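Local coordinates for protein acetone carboxylase alpha subunit (PDB 5M45) that forms the alpha subunit of a multi-subunit carboxylase, belongs to the hydantoinase B/oxoprolinase family and carries a manganese site, at residues Y288-A299 with K311-M322; L332-W340 with A720-F728. One frame throughout, in Å; residues are numbered along the deposited sequence.

Contact 1: residues Y288-A299 with K311-M322; sequences YRQVGFVDVPYA and KLDTIMHAPCEM
Phe293 and His317 lie side by side across two neighbouring strands of an antiparallel hairpin, on the outer side, within this chain, of a mixed sheet. Their rings are nearly parallel, 15° apart, but slid so far that they barely overlap, and the touch is made by Phe293 CE2 on His317 CD2 at 3.5 Å. The imidazole is further placed by Val291 CG2 at its edge and by the CD of Pro319 over one face. In Phe293, chi1 of -54° sets the ring beside its own backbone N, where CD2 also reaches Ile315 CG2. On the other face of the sheet, Val294 CG1 meets Met316 CB at 4.0 Å, and at the far end the sulfur of Met322 lies obliquely to the Tyr288 ring, a Met-aromatic contact.

Between the two faces, paired backbone hydrogen bonds join Tyr288 to Met322, Gln290 to Cys320 and Val296 to Thr314. Further out, His317 NE2 bonds to an aromatic side chain of another protein's chain, which also extends the sheet beyond Tyr288. Where the strands part, Lys311 curls back, bent at chi2 and chi3, and its NZ bonds to Tyr298 O at 2.9 Å. Beside it, Ala299 N donates to Asp313 OD1 over 3.1 Å, arriving from above the carboxylate plane.

Contact 2: residues L332-W340 with A720-F728; sequences LDFEGSSRW and ASFKLGPRF
Glu335 lies across Arg727, its CG centred over one face of the guanidinium, 3.7 Å above the plane, while the carboxylate at its end stacks 18° from parallel with that group. This acid is gripped from several sides. With CG anti to the backbone N and the chain bent at chi2 (86°), OE1 is brought to the start of helix 726-735, where its anti lone pair receives Arg727 N at 3.0 Å; OE2 forms a salt bridge with Arg381 and accepts a hydrogen bond from a water that also donates to Leu724 O. Asp333 meets the same guanidinium at its edge: Arg727 NH2 reaches OD2 at 2.8 Å, a bent salt bridge with the two flat groups nearly perpendicular. OD1 of Asp333 receives Glu335 N, closing an Asx turn that overlaps the type II turn Phe334-Ser337.

Packing is closest around the glycine of that turn. Gly336 CA rests 3.6 Å from Phe728 CB, and Gly336 O approaches Ser721 CB to 3.2 Å. The positive phi of Gly336 (105°) suits glycine, and Gly725, between the two helices, faces it without a side chain. Waters fill in along this loop, one of them linking Ser337 O to Ser721 O.

The looser side lies at partly exposed Arg339 and exposed Lys723. Leu724 CD1 touches Arg339 CB at 3.8 Å, the two side chains crossing at about a right angle, but a water bridges Arg339 NH1 to Ala720 O. Arg339 NH1 and Lys723 NZ lie 4.2 Å apart, and Glu746, which forms salt bridges with both, probably offsets their like charges. The loop thus leaves strand 330-333 and runs over the junction of helices 712-724 and 726-735, while Phe334 meets Phe352 edge-to-face and packs on Cys320 of strand 313-324.

Along the chain the two contacts follow one another, yet their centres are only 11 Å apart, on the same side of the chain's centre. Strand 313-324 is followed, after a short connection, by strand 330-333, its antiparallel neighbour in the four-stranded mixed sheet, and Glu321 N lies 3.0 Å from Asp333 O across that boundary, a probable hydrogen bond. His317 is a second joint: its ND1 bonds to Ser721 OG and its ring meets Phe728. Residues 720-728, some 380 positions later, thus touch contact 1 as well as the loop after strand 330-333, so that the two C-terminal helices 712-724 and 726-735 dock against the sheet, with another protein's chain reaching its hairpin.

Contact 1: residues Y288-A299 with K311-M322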
loop_
_atom_site.group_PDB
_atom_site.type_symbol
_atom_site.label_atom_id
_atom_site.label_comp_id
_atom_site.label_asym_id
_atom_site.label_seq_id
_atom_site.Cartn_x
_atom_site.Cartn_y
_atom_site.Cartn_z
ATOM N N TYR A 288 -19.354 -26.201 -29.066
ATOM C CA TYR A 288 -18.355 -26.999 -28.315
ATOM C C TYR A 288 -18.548 -26.708 -26.815
ATOM O O TYR A 288 -18.631 -25.517 -26.427
ATOM C CB TYR A 288 -16.919 -26.606 -28.731
ATOM C CG TYR A 288 -16.615 -26.769 -30.225
ATOM C CD1 TYR A 288 -17.074 -25.833 -31.168
ATOM C CD2 TYR A 288 -15.861 -27.827 -30.692
ATOM C CE1 TYR A 288 -16.833 -25.986 -32.521
ATOM C CE2 TYR A 288 -15.596 -27.977 -32.049
ATOM C CZ TYR A 288 -16.084 -27.061 -32.965
ATOM O OH TYR A 288 -15.832 -27.213 -34.318
ATOM N N ARG A 289 -18.628 -27.748 -25.974
ATOM C CA ARG A 289 -18.886 -27.581 -24.547
ATOM C C ARG A 289 -17.765 -28.264 -23.732
ATOM O O ARG A 289 -17.404 -29.399 -24.007
ATOM C CB ARG A 289 -20.267 -28.161 -24.156
ATOM C CG ARG A 289 -21.424 -27.665 -25.020
ATOM C CD ARG A 289 -22.769 -28.334 -24.675
ATOM N NE ARG A 289 -23.767 -28.003 -25.719
ATOM C CZ ARG A 289 -23.896 -28.626 -26.892
ATOM N NH1 ARG A 289 -23.153 -29.711 -27.235
ATOM N NH2 ARG A 289 -24.814 -28.204 -27.732
ATOM N N GLN A 290 -17.225 -27.541 -22.752
ATOM C CA GLN A 290 -16.103 -28.008 -21.931
ATOM C C GLN A 290 -16.044 -27.246 -20.599
ATOM O O GLN A 290 -16.753 -26.230 -20.417
ATOM C CB GLN A 290 -14.768 -27.926 -22.697
ATOM C CG GLN A 290 -14.435 -26.548 -23.293
ATOM C CD GLN A 290 -15.156 -26.283 -24.643
ATOM O OE1 GLN A 290 -15.003 -27.063 -25.589
ATOM N NE2 GLN A 290 -15.950 -25.207 -24.708
ATOM N N VAL A 291 -15.218 -27.735 -19.664
ATOM C CA VAL A 291 -15.162 -27.166 -18.311
ATOM C C VAL A 291 -13.774 -27.397 -17.675
ATOM O O VAL A 291 -13.080 -28.378 -18.004
ATOM C CB VAL A 291 -16.308 -27.703 -17.438
ATOM C CG1 VAL A 291 -16.209 -29.196 -17.249
ATOM C CG2 VAL A 291 -16.400 -27.003 -16.091
ATOM N N GLY A 292 -13.370 -26.482 -16.786
ATOM C CA GLY A 292 -12.197 -26.672 -15.918
ATOM C C GLY A 292 -12.496 -26.318 -14.458
ATOM O O GLY A 292 -13.432 -25.579 -14.186
ATOM N N PHE A 293 -11.674 -26.849 -13.556
ATOM C CA PHE A 293 -11.767 -26.655 -12.112
ATOM C C PHE A 293 -10.341 -26.524 -11.502
ATOM O O PHE A 293 -9.343 -26.979 -12.111
ATOM C CB PHE A 293 -12.418 -27.882 -11.431
ATOM C CG PHE A 293 -13.748 -28.289 -11.984
ATOM C CD1 PHE A 293 -13.840 -29.210 -13.033
ATOM C CD2 PHE A 293 -14.925 -27.792 -11.433
ATOM C CE1 PHE A 293 -15.099 -29.619 -13.496
ATOM C CE2 PHE A 293 -16.163 -28.186 -11.918
ATOM C CZ PHE A 293 -16.247 -29.095 -12.947
ATOM N N VAL A 294 -10.270 -25.980 -10.269
ATOM C CA VAL A 294 -9.081 -26.110 -9.399
ATOM C C VAL A 294 -9.438 -25.927 -7.903
ATOM O O VAL A 294 -10.505 -25.394 -7.567
ATOM C CB VAL A 294 -7.914 -25.173 -9.872
ATOM C CG1 VAL A 294 -8.101 -23.738 -9.359
ATOM C CG2 VAL A 294 -6.531 -25.721 -9.482
ATOM N N ASP A 295 -8.561 -26.413 -7.022
ATOM C CA ASP A 295 -8.806 -26.457 -5.576
ATOM C C ASP A 295 -8.262 -25.267 -4.792
ATOM O O ASP A 295 -7.186 -24.768 -5.120
ATOM C CB ASP A 295 -8.288 -27.771 -4.969
ATOM C CG ASP A 295 -6.758 -27.992 -5.138
ATOM O OD1 ASP A 295 -6.243 -27.986 -6.292
ATOM O OD2 ASP A 295 -6.063 -28.239 -4.113
ATOM N N VAL A 296 -9.014 -24.842 -3.767
ATOM C CA VAL A 296 -8.592 -23.838 -2.786
ATOM C C VAL A 296 -8.764 -24.405 -1.354
ATOM O O VAL A 296 -9.789 -24.157 -0.706
ATOM C CB VAL A 296 -9.369 -22.533 -2.955
ATOM C CG1 VAL A 296 -8.845 -21.470 -1.994
ATOM C CG2 VAL A 296 -9.265 -22.019 -4.395
ATOM N N PRO A 297 -7.734 -25.149 -0.850
ATOM C CA PRO A 297 -7.831 -25.806 0.462
ATOM C C PRO A 297 -7.458 -24.881 1.650
ATOM O O PRO A 297 -6.448 -25.116 2.350
ATOM C CB PRO A 297 -6.894 -27.011 0.323
ATOM C CG PRO A 297 -5.871 -26.595 -0.667
ATOM C CD PRO A 297 -6.629 -25.723 -1.652
ATOM N N TYR A 298 -8.301 -23.849 1.883
ATOM C CA TYR A 298 -7.999 -22.848 2.917
ATOM C C TYR A 298 -8.431 -23.270 4.319
ATOM O O TYR A 298 -8.134 -22.566 5.283
ATOM C CB TYR A 298 -8.559 -21.456 2.547
ATOM C CG TYR A 298 -7.627 -20.536 1.754
ATOM C CD1 TYR A 298 -6.661 -21.049 0.866
ATOM C CD2 TYR A 298 -7.722 -19.154 1.876
ATOM C CE1 TYR A 298 -5.836 -20.205 0.130
ATOM C CE2 TYR A 298 -6.902 -18.303 1.154
ATOM C CZ TYR A 298 -5.957 -18.827 0.281
ATOM O OH TYR A 298 -5.139 -17.999 -0.447
ATOM N N ALA A 299 -9.115 -24.394 4.463
ATOM C CA ALA A 299 -9.475 -24.916 5.799
ATOM C C ALA A 299 -8.273 -25.451 6.595
ATOM O O ALA A 299 -8.313 -25.436 7.830
ATOM C CB ALA A 299 -10.584 -25.967 5.720
ATOM N N LYS A 311 -11.630 -18.792 6.049
ATOM C CA LYS A 311 -11.208 -20.150 6.390
ATOM C C LYS A 311 -12.236 -21.174 5.962
ATOM O O LYS A 311 -13.079 -21.598 6.761
ATOM C CB LYS A 311 -10.923 -20.324 7.870
ATOM C CG LYS A 311 -9.724 -19.584 8.386
ATOM C CD LYS A 311 -8.380 -20.212 8.023
ATOM C CE LYS A 311 -8.098 -21.550 8.731
ATOM N NZ LYS A 311 -7.024 -22.227 7.914
ATOM N N LEU A 312 -12.138 -21.588 4.700
ATOM C CA LEU A 312 -12.991 -22.644 4.143
ATOM C C LEU A 312 -12.377 -23.206 2.875
ATOM O O LEU A 312 -11.558 -22.527 2.192
ATOM C CB LEU A 312 -14.426 -22.148 3.869
ATOM C CG LEU A 312 -14.721 -21.264 2.648
ATOM C CD1 LEU A 312 -16.184 -21.337 2.252
ATOM C CD2 LEU A 312 -14.297 -19.819 2.873
ATOM N N ASP A 313 -12.790 -24.430 2.555
ATOM C CA ASP A 313 -12.399 -25.131 1.318
ATOM C C ASP A 313 -13.364 -24.784 0.191
ATOM O O ASP A 313 -14.565 -24.932 0.380
ATOM C CB ASP A 313 -12.422 -26.649 1.552
ATOM C CG ASP A 313 -11.250 -27.154 2.429
ATOM O OD1 ASP A 313 -10.168 -26.553 2.484
ATOM O OD2 ASP A 313 -11.416 -28.233 3.061
ATOM N N THR A 314 -12.853 -24.276 -0.937
ATOM C CA THR A 314 -13.668 -24.032 -2.119
ATOM C C THR A 314 -12.985 -24.586 -3.399
ATOM O O THR A 314 -11.789 -24.947 -3.400
ATOM C CB THR A 314 -14.009 -22.536 -2.347
ATOM O OG1 THR A 314 -12.815 -21.742 -2.540
ATOM C CG2 THR A 314 -14.849 -21.969 -1.196
ATOM N N ILE A 315 -13.790 -24.649 -4.475
ATOM C CA ILE A 315 -13.403 -25.131 -5.784
ATOM C C ILE A 315 -13.831 -24.091 -6.847
ATOM O O ILE A 315 -15.010 -23.653 -6.889
ATOM C CB ILE A 315 -14.076 -26.490 -6.113
ATOM C CG1 ILE A 315 -13.673 -27.553 -5.082
ATOM C CG2 ILE A 315 -13.731 -26.954 -7.534
ATOM C CD1 ILE A 315 -14.369 -28.888 -5.214
ATOM N N MET A 316 -12.875 -23.716 -7.702
ATOM C CA MET A 316 -13.168 -22.877 -8.875
ATOM C C MET A 316 -13.904 -23.728 -9.953
ATOM O O MET A 316 -13.501 -24.875 -10.210
ATOM C CB MET A 316 -11.850 -22.337 -9.466
ATOM C CG MET A 316 -12.023 -21.380 -10.657
ATOM S SD MET A 316 -12.416 -22.140 -12.255
ATOM C CE MET A 316 -10.802 -22.747 -12.744
ATOM N N HIS A 317 -14.931 -23.136 -10.555
ATOM C CA HIS A 317 -15.739 -23.699 -11.651
ATOM C C HIS A 317 -15.721 -22.723 -12.864
ATOM O O HIS A 317 -16.056 -21.529 -12.721
ATOM C CB HIS A 317 -17.167 -23.901 -11.139
ATOM C CG HIS A 317 -18.130 -24.474 -12.122
ATOM N ND1 HIS A 317 -19.446 -24.053 -12.199
ATOM C CD2 HIS A 317 -17.989 -25.440 -13.066
ATOM C CE1 HIS A 317 -20.063 -24.707 -13.172
ATOM N NE2 HIS A 317 -19.197 -25.550 -13.717
ATOM N N ALA A 318 -15.317 -23.230 -14.042
ATOM C CA ALA A 318 -15.292 -22.446 -15.285
ATOM C C ALA A 318 -15.813 -23.242 -16.498
ATOM O O ALA A 318 -15.020 -23.783 -17.286
ATOM C CB ALA A 318 -13.861 -21.939 -15.566
ATOM N N PRO A 319 -17.151 -23.337 -16.637
ATOM C CA PRO A 319 -17.713 -23.947 -17.823
ATOM C C PRO A 319 -17.694 -22.935 -18.999
ATOM O O PRO A 319 -17.826 -21.745 -18.768
ATOM C CB PRO A 319 -19.164 -24.242 -17.405
ATOM C CG PRO A 319 -19.500 -23.135 -16.477
ATOM C CD PRO A 319 -18.211 -22.822 -15.740
ATOM N N CYS A 320 -17.542 -23.430 -20.230
ATOM C CA CYS A 320 -17.535 -22.598 -21.419
ATOM C C CYS A 320 -18.364 -23.239 -22.541
ATOM O O CYS A 320 -18.153 -24.428 -22.876
ATOM C CB CYS A 320 -16.109 -22.382 -21.938
ATOM S SG CYS A 320 -16.085 -21.354 -23.454
ATOM N N GLU A 321 -19.314 -22.458 -23.062
ATOM C CA GLU A 321 -20.024 -22.776 -24.300
ATOM C C GLU A 321 -19.368 -21.963 -25.424
ATOM O O GLU A 321 -19.435 -20.706 -25.439
ATOM C CB GLU A 321 -21.529 -22.458 -24.191
ATOM C CG GLU A 321 -22.308 -22.820 -25.451
ATOM C CD GLU A 321 -23.809 -22.571 -25.359
ATOM O OE1 GLU A 321 -24.463 -22.887 -26.374
ATOM O OE2 GLU A 321 -24.347 -22.010 -24.350
ATOM N N MET A 322 -18.733 -22.673 -26.344
ATOM C CA MET A 322 -17.966 -22.056 -27.448
ATOM C C MET A 322 -18.768 -22.267 -28.764
ATOM O O MET A 322 -19.073 -23.399 -29.099
ATOM C CB MET A 322 -16.547 -22.684 -27.543
ATOM C CG MET A 322 -15.687 -22.308 -28.774
ATOM S SD MET A 322 -14.266 -23.440 -29.005
ATOM C CE MET A 322 -13.315 -23.080 -27.486
#

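Contact 2: residues L332-W340 with A720-F728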
loop_
_atom_site.group_PDB
_atom_site.type_symbol
_atom_site.label_atom_id
_atom_site.label_comp_id
_atom_site.label_asym_id
_atom_site.label_seq_id
_atom_site.Cartn_x
_atom_site.Cartn_y
_atom_site.Cartn_z
ATOM N N LEU A 332 -17.514 -17.010 -26.886
ATOM C CA LEU A 332 -17.220 -17.783 -25.681
ATOM C C LEU A 332 -18.038 -17.256 -24.507
ATOM O O LEU A 332 -17.878 -16.098 -24.123
ATOM C CB LEU A 332 -15.743 -17.740 -25.372
ATOM C CG LEU A 332 -14.923 -18.365 -26.515
ATOM C CD1 LEU A 332 -14.309 -17.292 -27.375
ATOM C CD2 LEU A 332 -13.820 -19.285 -25.994
ATOM N N ASP A 333 -18.900 -18.116 -23.943
ATOM C CA ASP A 333 -19.870 -17.743 -22.907
ATOM C C ASP A 333 -19.580 -18.577 -21.659
ATOM O O ASP A 333 -19.602 -19.821 -21.722
ATOM C CB ASP A 333 -21.288 -17.997 -23.459
ATOM C CG ASP A 333 -22.412 -17.539 -22.504
ATOM O OD1 ASP A 333 -22.194 -17.289 -21.307
ATOM O OD2 ASP A 333 -23.570 -17.414 -22.979
ATOM N N PHE A 334 -19.315 -17.899 -20.535
ATOM C CA PHE A 334 -18.930 -18.527 -19.258
ATOM C C PHE A 334 -20.052 -18.550 -18.187
ATOM O O PHE A 334 -19.768 -18.690 -16.995
ATOM C CB PHE A 334 -17.619 -17.902 -18.754
ATOM C CG PHE A 334 -16.451 -18.180 -19.681
ATOM C CD1 PHE A 334 -16.219 -17.378 -20.803
ATOM C CD2 PHE A 334 -15.641 -19.293 -19.493
ATOM C CE1 PHE A 334 -15.171 -17.671 -21.682
ATOM C CE2 PHE A 334 -14.614 -19.593 -20.372
ATOM C CZ PHE A 334 -14.374 -18.780 -21.468
ATOM N N GLU A 335 -21.318 -18.458 -18.623
ATOM C CA GLU A 335 -22.478 -18.722 -17.786
ATOM C C GLU A 335 -22.299 -19.986 -16.969
ATOM O O GLU A 335 -21.976 -21.036 -17.533
ATOM C CB GLU A 335 -23.728 -18.907 -18.667
ATOM C CG GLU A 335 -25.055 -19.335 -17.956
ATOM C CD GLU A 335 -25.843 -18.137 -17.404
ATOM O OE1 GLU A 335 -26.898 -18.276 -16.736
ATOM O OE2 GLU A 335 -25.395 -17.013 -17.637
ATOM N N GLY A 336 -22.513 -19.886 -15.666
ATOM C CA GLY A 336 -22.338 -21.004 -14.765
ATOM C C GLY A 336 -21.098 -20.986 -13.890
ATOM O O GLY A 336 -20.956 -21.814 -13.004
ATOM N N SER A 337 -20.208 -20.032 -14.125
ATOM C CA SER A 337 -18.950 -19.954 -13.370
ATOM C C SER A 337 -19.189 -19.558 -11.905
ATOM O O SER A 337 -20.207 -18.932 -11.567
ATOM C CB SER A 337 -17.972 -18.944 -14.030
ATOM O OG SER A 337 -17.608 -19.341 -15.352
ATOM N N SER A 338 -18.237 -19.932 -11.055
ATOM C CA SER A 338 -18.302 -19.645 -9.607
ATOM C C SER A 338 -17.961 -18.175 -9.275
ATOM O O SER A 338 -17.564 -17.408 -10.138
ATOM C CB SER A 338 -17.422 -20.653 -8.822
ATOM O OG SER A 338 -16.064 -20.629 -9.237
ATOM N N ARG A 339 -18.133 -17.798 -8.009
ATOM C CA ARG A 339 -17.981 -16.426 -7.508
ATOM C C ARG A 339 -16.534 -16.121 -7.142
ATOM O O ARG A 339 -15.752 -17.031 -6.847
ATOM C CB ARG A 339 -18.866 -16.227 -6.256
ATOM C CG ARG A 339 -19.019 -14.802 -5.757
ATOM C CD ARG A 339 -20.015 -14.616 -4.624
ATOM N NE ARG A 339 -19.640 -15.254 -3.369
ATOM C CZ ARG A 339 -20.230 -16.351 -2.844
ATOM N NH1 ARG A 339 -21.279 -16.952 -3.451
ATOM N NH2 ARG A 339 -19.801 -16.826 -1.663
ATOM N N TRP A 340 -16.176 -14.827 -7.167
ATOM C CA TRP A 340 -14.932 -14.372 -6.506
ATOM C C TRP A 340 -14.873 -14.869 -5.054
ATOM O O TRP A 340 -15.900 -15.254 -4.478
ATOM C CB TRP A 340 -14.799 -12.838 -6.586
ATOM C CG TRP A 340 -15.904 -12.078 -5.882
ATOM C CD1 TRP A 340 -17.061 -11.628 -6.443
ATOM C CD2 TRP A 340 -15.924 -11.652 -4.525
ATOM N NE1 TRP A 340 -17.819 -10.974 -5.505
ATOM C CE2 TRP A 340 -17.150 -10.972 -4.315
ATOM C CE3 TRP A 340 -15.046 -11.791 -3.459
ATOM C CZ2 TRP A 340 -17.503 -10.397 -3.087
ATOM C CZ3 TRP A 340 -15.418 -11.224 -2.217
ATOM C CH2 TRP A 340 -16.622 -10.526 -2.056
ATOM N N ALA A 720 -23.066 -21.411 -5.362
ATOM C CA ALA A 720 -22.621 -20.091 -5.837
ATOM C C ALA A 720 -22.805 -19.954 -7.377
ATOM O O ALA A 720 -23.250 -18.905 -7.863
ATOM C CB ALA A 720 -21.168 -19.849 -5.451
ATOM N N SER A 721 -22.485 -21.018 -8.104
ATOM C CA SER A 721 -22.651 -21.092 -9.562
ATOM C C SER A 721 -24.147 -20.922 -9.987
ATOM O O SER A 721 -24.471 -20.196 -10.922
ATOM C CB SER A 721 -22.050 -22.399 -10.096
ATOM O OG SER A 721 -20.607 -22.474 -9.911
ATOM N N PHE A 722 -25.048 -21.582 -9.256
ATOM C CA PHE A 722 -26.474 -21.488 -9.538
ATOM C C PHE A 722 -26.963 -20.050 -9.426
ATOM O O PHE A 722 -27.682 -19.577 -10.310
ATOM C CB PHE A 722 -27.332 -22.336 -8.583
ATOM C CG PHE A 722 -27.195 -23.844 -8.724
ATOM C CD1 PHE A 722 -26.643 -24.463 -9.851
ATOM C CD2 PHE A 722 -27.665 -24.644 -7.705
ATOM C CE1 PHE A 722 -26.537 -25.835 -9.920
ATOM C CE2 PHE A 722 -27.561 -26.025 -7.767
ATOM C CZ PHE A 722 -26.994 -26.626 -8.873
ATOM N N LYS A 723 -26.585 -19.354 -8.345
ATOM C CA LYS A 723 -27.048 -17.966 -8.136
ATOM C C LYS A 723 -26.567 -17.001 -9.217
ATOM O O LYS A 723 -27.311 -16.170 -9.631
ATOM C CB LYS A 723 -26.613 -17.418 -6.784
ATOM C CG LYS A 723 -27.516 -17.908 -5.681
ATOM C CD LYS A 723 -27.054 -17.369 -4.312
ATOM C CE LYS A 723 -25.634 -17.881 -3.920
ATOM N NZ LYS A 723 -25.298 -17.804 -2.493
ATOM N N LEU A 724 -25.312 -17.104 -9.640
ATOM C CA LEU A 724 -24.767 -16.239 -10.721
ATOM C C LEU A 724 -25.163 -16.654 -12.157
ATOM O O LEU A 724 -25.009 -15.849 -13.080
ATOM C CB LEU A 724 -23.238 -16.179 -10.626
ATOM C CG LEU A 724 -22.720 -15.339 -9.448
ATOM C CD1 LEU A 724 -21.300 -15.775 -9.078
ATOM C CD2 LEU A 724 -22.770 -13.866 -9.741
ATOM N N GLY A 725 -25.646 -17.884 -12.326
ATOM C CA GLY A 725 -25.941 -18.495 -13.630
ATOM C C GLY A 725 -27.254 -19.281 -13.663
ATOM O O GLY A 725 -27.236 -20.512 -13.656
ATOM N N PRO A 726 -28.387 -18.585 -13.719
ATOM C CA PRO A 726 -29.681 -19.295 -13.745
ATOM C C PRO A 726 -29.867 -20.291 -14.899
ATOM O O PRO A 726 -30.572 -21.273 -14.736
ATOM C CB PRO A 726 -30.739 -18.178 -13.844
ATOM C CG PRO A 726 -29.969 -16.886 -14.023
ATOM C CD PRO A 726 -28.519 -17.115 -13.767
ATOM N N ARG A 727 -29.249 -20.058 -16.045
ATOM C CA ARG A 727 -29.318 -21.020 -17.134
ATOM C C ARG A 727 -28.592 -22.330 -16.776
ATOM O O ARG A 727 -29.027 -23.413 -17.166
ATOM C CB ARG A 727 -28.742 -20.379 -18.380
ATOM C CG ARG A 727 -29.038 -21.080 -19.665
ATOM C CD ARG A 727 -28.984 -20.040 -20.838
ATOM N NE ARG A 727 -27.889 -19.031 -21.008
ATOM C CZ ARG A 727 -26.602 -19.256 -21.360
ATOM N NH1 ARG A 727 -26.123 -20.501 -21.393
ATOM N NH2 ARG A 727 -25.814 -18.243 -21.613
ATOM N N PHE A 728 -27.498 -22.232 -16.020
ATOM C CA PHE A 728 -26.764 -23.385 -15.528
ATOM C C PHE A 728 -27.594 -24.165 -14.508
ATOM O O PHE A 728 -27.636 -25.388 -14.588
ATOM C CB PHE A 728 -25.360 -23.008 -14.967
ATOM C CG PHE A 728 -24.636 -24.165 -14.312
ATOM C CD1 PHE A 728 -24.186 -25.231 -15.047
ATOM C CD2 PHE A 728 -24.428 -24.167 -12.940
ATOM C CE1 PHE A 728 -23.549 -26.309 -14.425
ATOM C CE2 PHE A 728 -23.772 -25.240 -12.315
ATOM C CZ PHE A 728 -23.335 -26.313 -13.060
HETATM O O HOH W 1 -25.680 -15.252 -15.658
HETATM O O HOH W 2 -22.859 -17.161 -14.529
HETATM O O HOH W 3 -22.704 -18.817 -12.479
HETATM O O HOH W 4 -22.919 -16.718 -5.940
#